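Local coordinates for anthranilate synthase component I (Streptococcus pneumoniae serotype 4, PDB 5KCK), which is component one of a synthase, an alpha/beta protein built round large antiparallel sheets and present here as an assembly of two chains, at residues Asp120-Val125 against Gly248-Ile253; Tyr241-Asp246 against Ile409-Leu414; Phe41-Tyr46 against Leu87-Gly92. One frame throughout, in Å; residues are numbered along the deposited sequence.

Contact 1. Residues Asp120-Val125 against Gly248-Ile253; sequences DMHFFV and GDYQII
His122 and Tyr250 carry nearly all of this contact; their side chains meet between strands 121-126 and 250-254. The polar link is a single hydrogen bond: His122 ND1 lies 2.7 Å from Tyr250 OH, with a somewhat bent angle of 143°, and either atom could be the donor. Each partner sits at the edge of the other's ring, near its plane, where an imidazole nitrogen and a phenol oxygen can meet directly. Tyrosine suits the place because its hydroxyl is carried far from its own strand; the nearest CA atoms, those of His122 and Ile252, are 11.1 Å apart. Histidine suits its side because two ring nitrogens allow two bonds: while ND1 meets the phenol, NE2 is bonded to Glu51 OE2, and together they fix the rotation of the imidazole.

The aromatic contact is rim to rim, with neither ring over the other's face. The centroids are 5.8 Å apart and the planes are inclined at 43°. Tyr250 holds CG between its backbone N and carbonyl carbon (chi1 70°), from where the ring runs out across the gap until its hydroxyl meets His122.

Apolar and aromatic neighbours pack round the pair. Ile252 CD1 lies in plane at the edge of the tyrosine ring, Phe247 stacks with both aromatic rings, and Phe96 of strand 92-97 touches both side chains. A classic beta bulge, with Asp120 and Met121 both facing Phe54, opens the histidine's strand. Two different antiparallel sheets are thus joined by a buried polar pair in an aromatic setting, consistent with the sandwich-like core of this family.

Contact 2. Residues Tyr241-Asp246 against Ile409-Leu414; sequences YLYFYD and IRTMIL
Ile409 meets the other strand through its backbone, its carbonyl O lying 3.8 Å from Tyr243 OH, too far for a bond. That oxygen is instead the end of a short relay. Arg410 follows in a left-handed conformation just before the strand, which probably helps Thr411 turn its hydroxyl back to Ile409.

Thr411 is the centre of the contact. Its OG1 receives a hydrogen bond of 2.6 Å from Tyr243 OH and gives its own proton to Ile409 O at 2.8 Å, approaching from 66° out of the carbonyl plane. A threonine suits the spot: its hydroxyl both accepts and donates, while the methyl CG2 rests 4.1 Å from Tyr243 CE1. OG1 lies in the plane of the phenol ring, at its edge, and the two side chains cross at about a right angle. Tyr243 holds CG between its backbone N and carbonyl carbon (chi1 39°), and from there it has the length for its hydroxyl to reach Thr411 from a strand that is not adjacent.

The strand between them is 250-254, to which Tyr243 is backbone-bonded at Gly254 and Met412 at Ile253. Tyr243 and Thr411 both touch Ile394 of strand 393-398, whereas Met412 packs on Phe229 of helix 226-236. On its other side, strand 242-246 pairs antiparallel with a strand of the second subunit, continuing the sheet across the interface.

Contact 3. Residues Phe41-Tyr46 against Leu87-Gly92; sequences FSILAY and LPFGGG
Pro88 lays its ring over one face of Phe41, a CH-pi contact joining the outermost strand of this chain's three-stranded antiparallel sheet to a glycine-rich loop. CG stands 3.6 Å from the centroid of the Phe41 ring, only 18° off the normal, and Pro88 CD covers the same ring nearer CE1, at 3.7 Å. Proline suits this place: its rigid ring sets CG and CD together over the aromatic face, CD being mildly polarised by the adjoining N. Phe41 keeps CG anti to the carbonyl carbon (chi1 -66°), presenting the ring broadside to the loop.

Two residues on, Ile43 points the same way and meets Phe89 at about a right angle. Its CD1 touches Phe89 CB at 3.6 Å, while CG2 comes obliquely to CD2 of the ring at 3.9 Å. A beta-branched isoleucine fits a strand and offers two branches to its neighbour, CD1 to the CB stem and CG2 to the ring.

Strand 41-45 pairs with 128-133 on one side and antiparallel with a strand of the second subunit on the other, so the loop covers a sheet shared by both chains. Tyr129 meets Phe89 edge-to-face. Beyond Phe89 the chain curls back through three glycines, all with positive phi, a backbone that glycine adopts most readily. The curl brings Gly91 N to 3.2 Å above the plane of the Phe89 ring, offset toward its rim.

Along the chain contact 3 closes before contacts 1 and 2 open, and the segments of those two alternate. Contacts 1 and 2 have centres about 10 Å apart and meet directly in one sheet, where strand 250-254 lies between 242-246 and 411-415; Ile252 O to Tyr245 N (2.8 Å) is a probable hydrogen bond. Contact 1 adds a connection to the larger sheet through strand 121-126. Contact 3, whose strand 41-45 belongs to a separate three-stranded antiparallel sheet with 128-133 and 138-144, is centred about 16 Å from contact 1, which it touches at Gly92, and about 17 Å from contact 2. In contacts 2 and 3 a sheet of this chain runs on into the second subunit.

Contact 1. Residues Asp120-Val125 against Gly248-Ile253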
loop_
_atom_site.group_PDB
_atom_site.type_symbol
_atom_site.label_atom_id
_atom_site.label_comp_id
_atom_site.label_asym_id
_atom_site.label_seq_id
_atom_site.Cartn_x
_atom_site.Cartn_y
_atom_site.Cartn_z
ATOM N N ASP A 120 -31.361 16.332 8.163
ATOM C CA ASP A 120 -30.346 16.810 9.087
ATOM C C ASP A 120 -29.496 15.678 9.642
ATOM O O ASP A 120 -28.359 15.920 10.057
ATOM C CB ASP A 120 -31.014 17.611 10.194
ATOM C CG ASP A 120 -31.705 18.847 9.652
ATOM O OD1 ASP A 120 -30.996 19.815 9.322
ATOM O OD2 ASP A 120 -32.947 18.841 9.515
HETATM N N MSE A 121 -30.007 14.453 9.619
HETATM C CA MSE A 121 -29.264 13.274 10.034
HETATM C C MSE A 121 -29.801 12.086 9.258
HETATM O O MSE A 121 -31.014 11.965 9.068
HETATM C CB MSE A 121 -29.399 13.035 11.541
HETATM C CG MSE A 121 -28.659 11.826 12.038
HETATM SE SE MSE A 121 -28.971 11.477 13.935
HETATM C CE MSE A 121 -30.666 10.522 13.782
ATOM N N HIS A 122 -28.903 11.214 8.814
ATOM C CA HIS A 122 -29.293 10.026 8.066
ATOM C C HIS A 122 -28.260 8.935 8.314
ATOM O O HIS A 122 -27.088 9.088 7.950
ATOM C CB HIS A 122 -29.410 10.338 6.576
ATOM C CG HIS A 122 -30.355 9.440 5.839
ATOM N ND1 HIS A 122 -30.868 9.759 4.599
ATOM C CD2 HIS A 122 -30.880 8.234 6.165
ATOM C CE1 HIS A 122 -31.673 8.790 4.198
ATOM N NE2 HIS A 122 -31.695 7.851 5.128
ATOM N N PHE A 123 -28.691 7.841 8.935
ATOM C CA PHE A 123 -27.838 6.683 9.152
ATOM C C PHE A 123 -28.537 5.430 8.657
ATOM O O PHE A 123 -29.757 5.289 8.797
ATOM C CB PHE A 123 -27.480 6.504 10.643
ATOM C CG PHE A 123 -26.443 7.467 11.137
ATOM C CD1 PHE A 123 -25.092 7.199 10.961
ATOM C CD2 PHE A 123 -26.816 8.641 11.784
ATOM C CE1 PHE A 123 -24.128 8.086 11.419
ATOM C CE2 PHE A 123 -25.859 9.534 12.246
ATOM C CZ PHE A 123 -24.513 9.260 12.062
ATOM N N PHE A 124 -27.759 4.521 8.092
ATOM C CA PHE A 124 -28.197 3.147 7.909
ATOM C C PHE A 124 -27.520 2.269 8.963
ATOM O O PHE A 124 -26.365 2.496 9.336
ATOM C CB PHE A 124 -27.864 2.634 6.504
ATOM C CG PHE A 124 -28.677 3.251 5.396
ATOM C CD1 PHE A 124 -30.045 3.040 5.311
ATOM C CD2 PHE A 124 -28.059 3.987 4.398
ATOM C CE1 PHE A 124 -30.794 3.589 4.270
ATOM C CE2 PHE A 124 -28.796 4.527 3.352
ATOM C CZ PHE A 124 -30.165 4.334 3.293
ATOM N N VAL A 125 -28.239 1.249 9.427
ATOM C CA VAL A 125 -27.777 0.386 10.513
ATOM C C VAL A 125 -27.553 -1.016 9.959
ATOM O O VAL A 125 -28.493 -1.647 9.465
ATOM C CB VAL A 125 -28.779 0.372 11.677
ATOM C CG1 VAL A 125 -28.232 -0.440 12.829
ATOM C CG2 VAL A 125 -29.102 1.799 12.105
ATOM N N GLY A 248 -29.873 6.461 -2.071
ATOM C CA GLY A 248 -30.978 6.226 -2.974
ATOM C C GLY A 248 -31.290 7.433 -3.827
ATOM O O GLY A 248 -30.909 7.479 -5.000
ATOM N N ASP A 249 -31.985 8.419 -3.267
ATOM C CA ASP A 249 -32.283 9.624 -4.027
ATOM C C ASP A 249 -31.200 10.690 -3.885
ATOM O O ASP A 249 -31.310 11.748 -4.508
ATOM C CB ASP A 249 -33.652 10.197 -3.629
ATOM C CG ASP A 249 -33.760 10.494 -2.147
ATOM O OD1 ASP A 249 -33.047 9.849 -1.350
ATOM O OD2 ASP A 249 -34.570 11.372 -1.780
ATOM N N TYR A 250 -30.164 10.440 -3.089
ATOM C CA TYR A 250 -28.995 11.306 -3.089
ATOM C C TYR A 250 -27.783 10.489 -2.670
ATOM O O TYR A 250 -27.905 9.419 -2.066
ATOM C CB TYR A 250 -29.178 12.540 -2.188
ATOM C CG TYR A 250 -29.202 12.273 -0.700
ATOM C CD1 TYR A 250 -30.355 11.821 -0.075
ATOM C CD2 TYR A 250 -28.073 12.507 0.092
ATOM C CE1 TYR A 250 -30.385 11.586 1.294
ATOM C CE2 TYR A 250 -28.097 12.282 1.469
ATOM C CZ TYR A 250 -29.258 11.817 2.061
ATOM O OH TYR A 250 -29.309 11.571 3.417
ATOM N N GLN A 251 -26.607 10.981 -3.050
ATOM C CA GLN A 251 -25.344 10.352 -2.698
ATOM C C GLN A 251 -24.415 11.390 -2.089
ATOM O O GLN A 251 -24.474 12.576 -2.423
ATOM C CB GLN A 251 -24.635 9.699 -3.910
ATOM C CG GLN A 251 -25.383 8.557 -4.599
ATOM C CD GLN A 251 -26.534 9.040 -5.450
ATOM O OE1 GLN A 251 -26.393 9.988 -6.225
ATOM N NE2 GLN A 251 -27.689 8.403 -5.299
ATOM N N ILE A 252 -23.531 10.921 -1.221
ATOM C CA ILE A 252 -22.517 11.751 -0.587
ATOM C C ILE A 252 -21.162 11.133 -0.905
ATOM O O ILE A 252 -20.942 9.939 -0.656
ATOM C CB ILE A 252 -22.757 11.871 0.924
ATOM C CG1 ILE A 252 -24.064 12.631 1.183
ATOM C CG2 ILE A 252 -21.594 12.575 1.616
ATOM C CD1 ILE A 252 -24.407 12.729 2.635
ATOM N N ILE A 253 -20.274 11.927 -1.495
ATOM C CA ILE A 253 -18.967 11.461 -1.943
ATOM C C ILE A 253 -17.922 12.432 -1.420
ATOM O O ILE A 253 -17.998 13.634 -1.699
ATOM C CB ILE A 253 -18.879 11.365 -3.473
ATOM C CG1 ILE A 253 -20.148 10.734 -4.050
ATOM C CG2 ILE A 253 -17.637 10.577 -3.879
ATOM C CD1 ILE A 253 -20.198 10.728 -5.587
#

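Contact 2. Residues Tyr241-Asp246 against Ile409-Leu414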
loop_
_atom_site.group_PDB
_atom_site.type_symbol
_atom_site.label_atom_id
_atom_site.label_comp_id
_atom_site.label_asym_id
_atom_site.label_seq_id
_atom_site.Cartn_x
_atom_site.Cartn_y
_atom_site.Cartn_z
ATOM N N TYR A 241 -10.123 9.677 5.460
ATOM C CA TYR A 241 -11.555 9.467 5.276
ATOM C C TYR A 241 -11.893 9.549 3.799
ATOM O O TYR A 241 -11.806 10.622 3.194
ATOM C CB TYR A 241 -12.364 10.489 6.060
ATOM C CG TYR A 241 -12.060 10.460 7.523
ATOM C CD1 TYR A 241 -12.666 9.527 8.348
ATOM C CD2 TYR A 241 -11.154 11.347 8.084
ATOM C CE1 TYR A 241 -12.399 9.483 9.700
ATOM C CE2 TYR A 241 -10.871 11.307 9.446
ATOM C CZ TYR A 241 -11.510 10.374 10.243
ATOM O OH TYR A 241 -11.257 10.303 11.591
ATOM N N LEU A 242 -12.273 8.417 3.227
ATOM C CA LEU A 242 -12.895 8.357 1.916
ATOM C C LEU A 242 -14.240 7.670 2.073
ATOM O O LEU A 242 -14.373 6.730 2.864
ATOM C CB LEU A 242 -12.014 7.605 0.922
ATOM C CG LEU A 242 -10.766 8.360 0.478
ATOM C CD1 LEU A 242 -9.677 7.368 0.107
ATOM C CD2 LEU A 242 -11.107 9.233 -0.702
ATOM N N TYR A 243 -15.245 8.147 1.341
ATOM C CA TYR A 243 -16.579 7.603 1.540
ATOM C C TYR A 243 -17.444 7.864 0.317
ATOM O O TYR A 243 -17.406 8.947 -0.281
ATOM C CB TYR A 243 -17.241 8.178 2.806
ATOM C CG TYR A 243 -16.965 9.640 3.025
ATOM C CD1 TYR A 243 -17.782 10.613 2.455
ATOM C CD2 TYR A 243 -15.878 10.057 3.791
ATOM C CE1 TYR A 243 -17.538 11.956 2.645
ATOM C CE2 TYR A 243 -15.619 11.413 3.986
ATOM C CZ TYR A 243 -16.456 12.356 3.407
ATOM O OH TYR A 243 -16.215 13.702 3.580
ATOM N N PHE A 244 -18.200 6.837 -0.055
ATOM C CA PHE A 244 -19.250 6.913 -1.059
ATOM C C PHE A 244 -20.507 6.357 -0.392
ATOM O O PHE A 244 -20.593 5.152 -0.138
ATOM C CB PHE A 244 -18.859 6.118 -2.314
ATOM C CG PHE A 244 -19.862 6.191 -3.437
ATOM C CD1 PHE A 244 -19.756 7.167 -4.421
ATOM C CD2 PHE A 244 -20.891 5.266 -3.528
ATOM C CE1 PHE A 244 -20.678 7.234 -5.476
ATOM C CE2 PHE A 244 -21.820 5.319 -4.581
ATOM C CZ PHE A 244 -21.717 6.312 -5.549
ATOM N N TYR A 245 -21.458 7.231 -0.057
ATOM C CA TYR A 245 -22.709 6.833 0.586
ATOM C C TYR A 245 -23.846 6.953 -0.416
ATOM O O TYR A 245 -24.111 8.048 -0.919
ATOM C CB TYR A 245 -23.034 7.703 1.800
ATOM C CG TYR A 245 -22.136 7.566 3.008
ATOM C CD1 TYR A 245 -21.085 6.659 3.038
ATOM C CD2 TYR A 245 -22.361 8.353 4.140
ATOM C CE1 TYR A 245 -20.267 6.546 4.163
ATOM C CE2 TYR A 245 -21.561 8.247 5.267
ATOM C CZ TYR A 245 -20.513 7.351 5.271
ATOM O OH TYR A 245 -19.721 7.257 6.395
ATOM N N ASP A 246 -24.540 5.850 -0.678
ATOM C CA ASP A 246 -25.693 5.865 -1.574
ATOM C C ASP A 246 -26.962 5.812 -0.730
ATOM O O ASP A 246 -27.337 4.754 -0.222
ATOM C CB ASP A 246 -25.653 4.707 -2.566
ATOM C CG ASP A 246 -26.744 4.823 -3.629
ATOM O OD1 ASP A 246 -27.573 5.757 -3.542
ATOM O OD2 ASP A 246 -26.784 3.981 -4.551
ATOM N N ILE A 409 -16.007 18.394 5.194
ATOM C CA ILE A 409 -15.440 19.274 4.185
ATOM C C ILE A 409 -14.940 18.397 3.049
ATOM O O ILE A 409 -14.848 17.177 3.173
ATOM C CB ILE A 409 -14.299 20.152 4.732
ATOM C CG1 ILE A 409 -13.175 19.266 5.255
ATOM C CG2 ILE A 409 -14.797 21.131 5.794
ATOM C CD1 ILE A 409 -12.054 20.039 5.903
ATOM N N ARG A 410 -14.590 19.038 1.936
ATOM C CA ARG A 410 -14.157 18.327 0.736
ATOM C C ARG A 410 -15.141 17.210 0.396
ATOM O O ARG A 410 -14.766 16.081 0.065
ATOM C CB ARG A 410 -12.737 17.790 0.903
ATOM C CG ARG A 410 -11.691 18.874 1.113
ATOM C CD ARG A 410 -10.798 18.988 -0.108
ATOM N NE ARG A 410 -10.225 17.689 -0.434
ATOM C CZ ARG A 410 -9.131 17.197 0.134
ATOM N NH1 ARG A 410 -8.480 17.906 1.050
ATOM N NH2 ARG A 410 -8.684 15.997 -0.210
ATOM N N THR A 411 -16.421 17.533 0.496
ATOM C CA THR A 411 -17.493 16.565 0.342
ATOM C C THR A 411 -18.459 17.067 -0.717
ATOM O O THR A 411 -18.857 18.236 -0.696
ATOM C CB THR A 411 -18.209 16.355 1.675
ATOM O OG1 THR A 411 -17.278 15.815 2.623
ATOM C CG2 THR A 411 -19.384 15.407 1.519
HETATM N N MSE A 412 -18.823 16.186 -1.640
HETATM C CA MSE A 412 -19.775 16.509 -2.691
HETATM C C MSE A 412 -21.137 15.840 -2.448
HETATM O O MSE A 412 -21.211 14.679 -2.052
HETATM C CB MSE A 412 -19.199 16.090 -4.050
HETATM C CG MSE A 412 -20.100 16.311 -5.243
HETATM SE SE MSE A 412 -19.298 15.579 -6.898
HETATM C CE MSE A 412 -17.774 16.804 -7.039
ATOM N N ILE A 413 -22.215 16.576 -2.698
ATOM C CA ILE A 413 -23.573 16.060 -2.583
ATOM C C ILE A 413 -24.154 15.941 -3.983
ATOM O O ILE A 413 -24.183 16.925 -4.735
ATOM C CB ILE A 413 -24.464 16.971 -1.719
ATOM C CG1 ILE A 413 -23.748 17.393 -0.431
ATOM C CG2 ILE A 413 -25.795 16.294 -1.438
ATOM C CD1 ILE A 413 -23.225 16.245 0.369
ATOM N N LEU A 414 -24.650 14.753 -4.317
ATOM C CA LEU A 414 -25.355 14.511 -5.575
ATOM C C LEU A 414 -26.838 14.349 -5.271
ATOM O O LEU A 414 -27.246 13.364 -4.648
ATOM C CB LEU A 414 -24.808 13.280 -6.290
ATOM C CG LEU A 414 -23.746 13.615 -7.336
ATOM C CD1 LEU A 414 -22.533 14.220 -6.687
ATOM C CD2 LEU A 414 -23.370 12.384 -8.102
#

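Contact 3. Residues Phe41-Tyr46 against Leu87-Gly92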
loop_
_atom_site.group_PDB
_atom_site.type_symbol
_atom_site.label_atom_id
_atom_site.label_comp_id
_atom_site.label_asym_id
_atom_site.label_seq_id
_atom_site.Cartn_x
_atom_site.Cartn_y
_atom_site.Cartn_z
ATOM N N PHE A 41 -7.921 0.426 6.424
ATOM C CA PHE A 41 -9.161 -0.346 6.398
ATOM C C PHE A 41 -10.125 0.224 5.368
ATOM O O PHE A 41 -10.147 1.429 5.116
ATOM C CB PHE A 41 -9.868 -0.377 7.773
ATOM C CG PHE A 41 -9.097 -1.112 8.843
ATOM C CD1 PHE A 41 -9.056 -2.500 8.861
ATOM C CD2 PHE A 41 -8.417 -0.416 9.832
ATOM C CE1 PHE A 41 -8.344 -3.185 9.849
ATOM C CE2 PHE A 41 -7.702 -1.095 10.823
ATOM C CZ PHE A 41 -7.667 -2.481 10.829
ATOM N N SER A 42 -10.943 -0.659 4.794
ATOM C CA SER A 42 -12.085 -0.266 3.983
ATOM C C SER A 42 -13.306 -1.029 4.472
ATOM O O SER A 42 -13.256 -2.250 4.651
ATOM C CB SER A 42 -11.859 -0.537 2.487
ATOM O OG SER A 42 -10.725 0.162 2.002
ATOM N N ILE A 43 -14.389 -0.307 4.697
ATOM C CA ILE A 43 -15.646 -0.889 5.130
ATOM C C ILE A 43 -16.634 -0.764 3.987
ATOM O O ILE A 43 -16.798 0.318 3.408
ATOM C CB ILE A 43 -16.194 -0.200 6.388
ATOM C CG1 ILE A 43 -15.177 -0.264 7.520
ATOM C CG2 ILE A 43 -17.534 -0.821 6.777
ATOM C CD1 ILE A 43 -15.341 0.873 8.496
ATOM N N LEU A 44 -17.282 -1.872 3.667
ATOM C CA LEU A 44 -18.374 -1.917 2.714
ATOM C C LEU A 44 -19.558 -2.528 3.448
ATOM O O LEU A 44 -19.409 -3.571 4.095
ATOM C CB LEU A 44 -17.965 -2.747 1.494
ATOM C CG LEU A 44 -18.570 -2.458 0.128
ATOM C CD1 LEU A 44 -17.763 -3.176 -0.925
ATOM C CD2 LEU A 44 -20.008 -2.904 0.083
ATOM N N ALA A 45 -20.714 -1.867 3.392
ATOM C CA ALA A 45 -21.894 -2.341 4.110
ATOM C C ALA A 45 -23.118 -2.310 3.207
ATOM O O ALA A 45 -23.237 -1.448 2.331
ATOM C CB ALA A 45 -22.168 -1.506 5.368
ATOM N N TYR A 46 -24.042 -3.241 3.455
ATOM C CA TYR A 46 -25.180 -3.458 2.566
ATOM C C TYR A 46 -26.325 -4.095 3.347
ATOM O O TYR A 46 -26.134 -4.638 4.439
ATOM C CB TYR A 46 -24.783 -4.336 1.368
ATOM C CG TYR A 46 -23.759 -5.374 1.758
ATOM C CD1 TYR A 46 -24.148 -6.611 2.273
ATOM C CD2 TYR A 46 -22.401 -5.102 1.660
ATOM C CE1 TYR A 46 -23.202 -7.560 2.663
ATOM C CE2 TYR A 46 -21.448 -6.030 2.057
ATOM C CZ TYR A 46 -21.850 -7.255 2.550
ATOM O OH TYR A 46 -20.889 -8.165 2.930
ATOM N N LEU A 87 -12.341 -5.787 14.668
ATOM C CA LEU A 87 -12.347 -5.015 13.433
ATOM C C LEU A 87 -12.767 -3.578 13.724
ATOM O O LEU A 87 -13.508 -3.329 14.679
ATOM C CB LEU A 87 -13.304 -5.640 12.419
ATOM C CG LEU A 87 -13.045 -7.111 12.069
ATOM C CD1 LEU A 87 -14.201 -7.703 11.264
ATOM C CD2 LEU A 87 -11.727 -7.258 11.307
ATOM N N PRO A 88 -12.307 -2.605 12.928
ATOM C CA PRO A 88 -12.597 -1.192 13.254
ATOM C C PRO A 88 -14.078 -0.866 13.416
ATOM O O PRO A 88 -14.442 -0.087 14.314
ATOM C CB PRO A 88 -11.976 -0.432 12.071
ATOM C CG PRO A 88 -11.796 -1.466 10.986
ATOM C CD PRO A 88 -11.472 -2.723 11.722
ATOM N N PHE A 89 -14.946 -1.438 12.577
ATOM C CA PHE A 89 -16.368 -1.097 12.589
ATOM C C PHE A 89 -17.191 -2.123 13.363
ATOM O O PHE A 89 -17.873 -1.769 14.328
ATOM C CB PHE A 89 -16.873 -0.930 11.143
ATOM C CG PHE A 89 -18.374 -0.787 11.013
ATOM C CD1 PHE A 89 -19.047 0.283 11.592
ATOM C CD2 PHE A 89 -19.105 -1.712 10.278
ATOM C CE1 PHE A 89 -20.431 0.407 11.463
ATOM C CE2 PHE A 89 -20.481 -1.586 10.135
ATOM C CZ PHE A 89 -21.144 -0.525 10.736
ATOM N N GLY A 90 -17.132 -3.393 12.976
ATOM C CA GLY A 90 -17.851 -4.411 13.736
ATOM C C GLY A 90 -19.364 -4.286 13.771
ATOM O O GLY A 90 -20.006 -4.843 14.671
ATOM N N GLY A 91 -19.962 -3.592 12.815
ATOM C CA GLY A 91 -21.415 -3.445 12.880
ATOM C C GLY A 91 -21.827 -2.151 13.552
ATOM O O GLY A 91 -21.119 -1.595 14.398
ATOM N N GLY A 92 -23.001 -1.659 13.160
ATOM C CA GLY A 92 -23.478 -0.379 13.646
ATOM C C GLY A 92 -23.999 0.543 12.554
ATOM O O GLY A 92 -24.476 0.071 11.519
#